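Local coordinates for chitinase (Pyrococcus furiosus, PDB 2CWR), which probably binds chitin through this carbohydrate-binding domain, holding the chitinase that hydrolyses the polymer on its substrate, at residues V14-V27 and G80-I94. Residues are numbered along the deposited sequence; the frame is centred on the assembly and turned at random.
Sequences VKVNDWGSGAEYDV and GFIVNGPQGDKVEEI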
loop_
_atom_site.group_PDB
_atom_site.type_symbol
_atom_site.label_atom_id
_atom_site.label_comp_id
_atom_site.label_asym_id
_atom_site.label_seq_id
_atom_site.Cartn_x
_atom_site.Cartn_y
_atom_site.Cartn_z
ATOM N N VAL A 14 -3.624 8.060 0.358
ATOM C CA VAL A 14 -2.545 7.814 -0.573
ATOM C C VAL A 14 -2.484 8.913 -1.614
ATOM O O VAL A 14 -3.511 9.358 -2.135
ATOM C CB VAL A 14 -2.707 6.439 -1.267
ATOM C CG1 VAL A 14 -4.052 6.353 -1.972
ATOM C CG2 VAL A 14 -1.564 6.220 -2.256
ATOM N N LYS A 15 -1.265 9.369 -1.880
ATOM C CA LYS A 15 -1.012 10.408 -2.870
ATOM C C LYS A 15 -0.476 9.673 -4.095
ATOM O O LYS A 15 0.476 8.897 -3.988
ATOM C CB LYS A 15 0.046 11.382 -2.353
ATOM C CG LYS A 15 0.287 12.583 -3.253
ATOM C CD LYS A 15 -0.766 13.658 -3.036
ATOM C CE LYS A 15 -0.514 14.428 -1.744
ATOM N NZ LYS A 15 -0.413 13.544 -0.547
ATOM N N VAL A 16 -1.079 9.922 -5.252
ATOM C CA VAL A 16 -0.669 9.250 -6.480
ATOM C C VAL A 16 -0.101 10.199 -7.531
ATOM O O VAL A 16 -0.639 11.279 -7.771
ATOM C CB VAL A 16 -1.858 8.498 -7.112
ATOM C CG1 VAL A 16 -1.384 7.677 -8.304
ATOM C CG2 VAL A 16 -2.523 7.612 -6.070
ATOM N N ASN A 17 0.996 9.779 -8.151
ATOM C CA ASN A 17 1.645 10.553 -9.198
ATOM C C ASN A 17 1.917 9.596 -10.352
ATOM O O ASN A 17 2.867 8.814 -10.314
ATOM C CB ASN A 17 2.955 11.156 -8.685
ATOM C CG ASN A 17 3.786 11.773 -9.793
ATOM O OD1 ASN A 17 3.270 12.496 -10.647
ATOM N ND2 ASN A 17 5.085 11.496 -9.779
ATOM N N ASP A 18 1.063 9.651 -11.370
ATOM C CA ASP A 18 1.196 8.774 -12.529
ATOM C C ASP A 18 1.869 9.514 -13.679
ATOM O O ASP A 18 1.511 10.649 -13.991
ATOM C CB ASP A 18 -0.187 8.271 -12.956
ATOM C CG ASP A 18 -0.120 7.254 -14.080
ATOM O OD1 ASP A 18 0.218 7.638 -15.219
ATOM O OD2 ASP A 18 -0.408 6.067 -13.819
ATOM N N TRP A 19 2.847 8.866 -14.306
ATOM C CA TRP A 19 3.579 9.478 -15.409
ATOM C C TRP A 19 3.515 8.663 -16.696
ATOM O O TRP A 19 4.423 8.731 -17.525
ATOM C CB TRP A 19 5.040 9.701 -14.999
ATOM C CG TRP A 19 5.748 8.454 -14.554
ATOM C CD1 TRP A 19 6.217 7.447 -15.347
ATOM C CD2 TRP A 19 6.049 8.074 -13.203
ATOM N NE1 TRP A 19 6.793 6.463 -14.575
ATOM C CE2 TRP A 19 6.703 6.823 -13.256
ATOM C CE3 TRP A 19 5.828 8.671 -11.952
ATOM C CZ2 TRP A 19 7.140 6.154 -12.106
ATOM C CZ3 TRP A 19 6.264 8.006 -10.806
ATOM C CH2 TRP A 19 6.913 6.759 -10.895
ATOM N N GLY A 20 2.442 7.894 -16.858
ATOM C CA GLY A 20 2.279 7.093 -18.061
ATOM C C GLY A 20 2.668 5.635 -17.918
ATOM O O GLY A 20 1.806 4.764 -17.790
ATOM N N SER A 21 3.970 5.369 -17.943
ATOM C CA SER A 21 4.486 4.009 -17.829
ATOM C C SER A 21 4.571 3.551 -16.378
ATOM O O SER A 21 4.769 2.366 -16.100
ATOM C CB SER A 21 5.874 3.926 -18.467
ATOM O OG SER A 21 6.778 4.809 -17.822
ATOM N N GLY A 22 4.428 4.495 -15.456
ATOM C CA GLY A 22 4.502 4.151 -14.048
ATOM C C GLY A 22 3.811 5.174 -13.176
ATOM O O GLY A 22 3.329 6.195 -13.668
ATOM N N ALA A 23 3.768 4.902 -11.875
ATOM C CA ALA A 23 3.131 5.812 -10.933
ATOM C C ALA A 23 3.646 5.565 -9.522
ATOM O O ALA A 23 3.937 4.426 -9.150
ATOM C CB ALA A 23 1.613 5.629 -10.975
ATOM N N GLU A 24 3.766 6.636 -8.746
ATOM C CA GLU A 24 4.231 6.527 -7.370
ATOM C C GLU A 24 3.062 6.676 -6.408
ATOM O O GLU A 24 2.213 7.558 -6.571
ATOM C CB GLU A 24 5.276 7.599 -7.046
ATOM C CG GLU A 24 5.791 7.493 -5.605
ATOM C CD GLU A 24 6.924 8.455 -5.288
ATOM O OE1 GLU A 24 7.687 8.803 -6.212
ATOM O OE2 GLU A 24 7.062 8.846 -4.105
ATOM N N TYR A 25 3.032 5.804 -5.407
ATOM C CA TYR A 25 1.997 5.816 -4.390
ATOM C C TYR A 25 2.630 6.065 -3.026
ATOM O O TYR A 25 3.408 5.248 -2.533
ATOM C CB TYR A 25 1.249 4.479 -4.381
ATOM C CG TYR A 25 0.492 4.214 -5.663
ATOM C CD1 TYR A 25 1.152 3.775 -6.812
ATOM C CD2 TYR A 25 -0.880 4.452 -5.739
ATOM C CE1 TYR A 25 0.460 3.584 -8.010
ATOM C CE2 TYR A 25 -1.580 4.263 -6.929
ATOM C CZ TYR A 25 -0.904 3.831 -8.059
ATOM O OH TYR A 25 -1.592 3.648 -9.238
ATOM N N ASP A 26 2.303 7.207 -2.429
ATOM C CA ASP A 26 2.820 7.575 -1.111
ATOM C C ASP A 26 1.663 7.378 -0.146
ATOM O O ASP A 26 0.707 8.154 -0.145
ATOM C CB ASP A 26 3.265 9.037 -1.110
ATOM C CG ASP A 26 4.457 9.282 -2.019
ATOM O OD1 ASP A 26 4.593 10.410 -2.536
ATOM O OD2 ASP A 26 5.261 8.347 -2.209
ATOM N N VAL A 27 1.758 6.333 0.668
ATOM C CA VAL A 27 0.701 5.988 1.606
ATOM C C VAL A 27 0.944 6.462 3.032
ATOM O O VAL A 27 2.071 6.427 3.526
ATOM C CB VAL A 27 0.497 4.448 1.647
ATOM C CG1 VAL A 27 -0.666 4.085 2.560
ATOM C CG2 VAL A 27 0.266 3.914 0.233
ATOM N N GLY A 80 5.709 3.762 0.818
ATOM C CA GLY A 80 5.337 4.014 -0.556
ATOM C C GLY A 80 5.885 2.987 -1.516
ATOM O O GLY A 80 6.719 2.158 -1.157
ATOM N N PHE A 81 5.407 3.050 -2.751
ATOM C CA PHE A 81 5.849 2.119 -3.772
ATOM C C PHE A 81 5.578 2.685 -5.150
ATOM O O PHE A 81 4.785 3.615 -5.312
ATOM C CB PHE A 81 5.144 0.765 -3.596
ATOM C CG PHE A 81 3.640 0.846 -3.597
ATOM C CD1 PHE A 81 2.916 0.601 -4.760
ATOM C CD2 PHE A 81 2.944 1.165 -2.431
ATOM C CE1 PHE A 81 1.523 0.670 -4.764
ATOM C CE2 PHE A 81 1.551 1.236 -2.427
ATOM C CZ PHE A 81 0.840 0.987 -3.597
ATOM N N ILE A 82 6.265 2.128 -6.137
ATOM C CA ILE A 82 6.115 2.555 -7.518
ATOM C C ILE A 82 5.582 1.370 -8.302
ATOM O O ILE A 82 6.032 0.238 -8.120
ATOM C CB ILE A 82 7.474 3.015 -8.095
ATOM C CG1 ILE A 82 7.890 4.331 -7.424
ATOM C CG2 ILE A 82 7.384 3.160 -9.611
ATOM C CD1 ILE A 82 9.242 4.858 -7.868
ATOM N N VAL A 83 4.602 1.628 -9.157
ATOM C CA VAL A 83 4.006 0.572 -9.957
ATOM C C VAL A 83 4.197 0.878 -11.430
ATOM O O VAL A 83 3.931 1.993 -11.882
ATOM C CB VAL A 83 2.491 0.435 -9.670
ATOM C CG1 VAL A 83 1.900 -0.689 -10.510
ATOM C CG2 VAL A 83 2.261 0.155 -8.194
ATOM N N ASN A 84 4.670 -0.115 -12.170
ATOM C CA ASN A 84 4.883 0.036 -13.601
ATOM C C ASN A 84 3.821 -0.786 -14.308
ATOM O O ASN A 84 3.427 -1.845 -13.827
ATOM C CB ASN A 84 6.275 -0.469 -13.990
ATOM C CG ASN A 84 7.388 0.294 -13.296
ATOM O OD1 ASN A 84 8.192 -0.288 -12.561
ATOM N ND2 ASN A 84 7.445 1.601 -13.524
ATOM N N GLY A 85 3.346 -0.300 -15.448
ATOM C CA GLY A 85 2.334 -1.048 -16.163
ATOM C C GLY A 85 1.726 -0.294 -17.324
ATOM O O GLY A 85 2.243 0.743 -17.742
ATOM N N PRO A 86 0.610 -0.801 -17.862
ATOM C CA PRO A 86 -0.085 -0.175 -18.992
ATOM C C PRO A 86 -0.575 1.227 -18.651
ATOM O O PRO A 86 -0.855 1.528 -17.491
ATOM C CB PRO A 86 -1.252 -1.126 -19.251
ATOM C CG PRO A 86 -0.755 -2.447 -18.740
ATOM C CD PRO A 86 -0.061 -2.049 -17.463
ATOM N N GLN A 87 -0.671 2.082 -19.665
ATOM C CA GLN A 87 -1.169 3.440 -19.469
ATOM C C GLN A 87 -2.551 3.311 -18.830
ATOM O O GLN A 87 -3.323 2.421 -19.188
ATOM C CB GLN A 87 -1.276 4.157 -20.817
ATOM C CG GLN A 87 -1.912 5.533 -20.748
ATOM C CD GLN A 87 -2.027 6.183 -22.112
ATOM O OE1 GLN A 87 -1.023 6.544 -22.728
ATOM N NE2 GLN A 87 -3.259 6.328 -22.596
ATOM N N GLY A 88 -2.855 4.199 -17.890
ATOM C CA GLY A 88 -4.126 4.143 -17.188
ATOM C C GLY A 88 -3.823 3.834 -15.730
ATOM O O GLY A 88 -2.660 3.634 -15.381
ATOM N N ASP A 89 -4.844 3.789 -14.878
ATOM C CA ASP A 89 -4.617 3.504 -13.459
ATOM C C ASP A 89 -3.821 2.215 -13.284
ATOM O O ASP A 89 -4.184 1.173 -13.831
ATOM C CB ASP A 89 -5.947 3.392 -12.710
ATOM C CG ASP A 89 -6.715 4.695 -12.694
ATOM O OD1 ASP A 89 -6.069 5.764 -12.676
ATOM O OD2 ASP A 89 -7.962 4.652 -12.683
ATOM N N LYS A 90 -2.737 2.300 -12.515
ATOM C CA LYS A 90 -1.860 1.159 -12.266
ATOM C C LYS A 90 -2.370 0.278 -11.133
ATOM O O LYS A 90 -2.007 -0.895 -11.034
ATOM C CB LYS A 90 -0.454 1.656 -11.912
ATOM C CG LYS A 90 0.150 2.612 -12.926
ATOM C CD LYS A 90 0.425 1.915 -14.246
ATOM C CE LYS A 90 1.018 2.874 -15.269
ATOM N NZ LYS A 90 0.079 3.980 -15.605
ATOM N N VAL A 91 -3.205 0.856 -10.276
ATOM C CA VAL A 91 -3.757 0.143 -9.132
ATOM C C VAL A 91 -5.277 0.250 -9.115
ATOM O O VAL A 91 -5.834 1.300 -9.431
ATOM C CB VAL A 91 -3.179 0.717 -7.817
ATOM C CG1 VAL A 91 -3.868 0.102 -6.619
ATOM C CG2 VAL A 91 -1.681 0.456 -7.762
ATOM N N GLU A 92 -5.944 -0.839 -8.746
ATOM C CA GLU A 92 -7.402 -0.859 -8.705
ATOM C C GLU A 92 -7.936 -0.676 -7.294
ATOM O O GLU A 92 -9.028 -0.139 -7.098
ATOM C CB GLU A 92 -7.929 -2.178 -9.273
ATOM C CG GLU A 92 -7.341 -2.541 -10.623
ATOM C CD GLU A 92 -8.006 -3.750 -11.238
ATOM O OE1 GLU A 92 -8.636 -4.527 -10.487
ATOM O OE2 GLU A 92 -7.887 -3.929 -12.469
ATOM N N GLU A 93 -7.164 -1.123 -6.311
ATOM C CA GLU A 93 -7.595 -1.010 -4.928
ATOM C C GLU A 93 -6.432 -1.013 -3.946
ATOM O O GLU A 93 -5.444 -1.720 -4.136
ATOM C CB GLU A 93 -8.545 -2.162 -4.590
ATOM C CG GLU A 93 -9.101 -2.118 -3.178
ATOM C CD GLU A 93 -10.004 -3.299 -2.868
ATOM O OE1 GLU A 93 -11.014 -3.480 -3.581
ATOM O OE2 GLU A 93 -9.705 -4.043 -1.908
ATOM N N ILE A 94 -6.561 -0.203 -2.901
ATOM C CA ILE A 94 -5.556 -0.120 -1.846
ATOM C C ILE A 94 -6.373 -0.161 -0.568
ATOM O O ILE A 94 -7.108 0.782 -0.255
ATOM C CB ILE A 94 -4.751 1.187 -1.918
ATOM C CG1 ILE A 94 -3.998 1.255 -3.254
ATOM C CG2 ILE A 94 -3.765 1.243 -0.756
ATOM C CD1 ILE A 94 -3.224 2.553 -3.469
HETATM O O HOH W 1 -1.896 5.131 -11.704
HETATM O O HOH W 2 -1.320 6.207 -17.222
HETATM O O HOH W 3 -4.201 4.054 -9.399
#
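Lys90 has CG beside its own backbone N (chi1 -54°) and bends at chi2 and chi4, which carries NZ to the turn after Asp18, where it meets Asp18 and Gly20. NZ lies 2.8 Å from Asp18 OD2, a salt bridge made on the syn lone pair, and 2.9 Å from Gly20 O, which it approaches from above the carbonyl plane. The same amine bonds Gly88 O at 2.8 Å, so one ammonium ties two loops together; Asp18 OD1 meanwhile takes the backbone N of Gly20 in an Asx turn. Shortening this side chain to alanine would probably cost the Gly20 and Gly88 carbonyls their shared donor and Asp18 its counter-charge, the two loops being held less firmly here.

Further along, strands 22-27 and 80-84 pair antiparallel, Ala23 opposite Val83 and Tyr25 opposite Phe81 as hydrogen-bonded pairs. With CG beside its backbone N (chi1 -64°), Tyr25 lays its ring inward: Val91 CG2 sits over one face, 3.5 Å from Tyr25 CZ, while Tyr25 CB rests over the Phe81 ring, 3.6 Å from Phe81 CZ. The two rings are nearly parallel (8°) but strongly offset, with little overlap and centroids 5.1 Å apart. Tyr25 OH binds two waters, one joining it to Asp18 OD2 and Lys90 N, the other to Val91 O.

Tyr25 and Phe81 belong to the core of a beta-sandwich, looking from the sheet of strands 10-18, 22-31, 76-84 and 48-53 toward the opposing one, where Phe66 stacks on Phe81. Val83 reaches across to Leu43, while Val91 and Ile94 come from strand 91-98, beside strand 38-43.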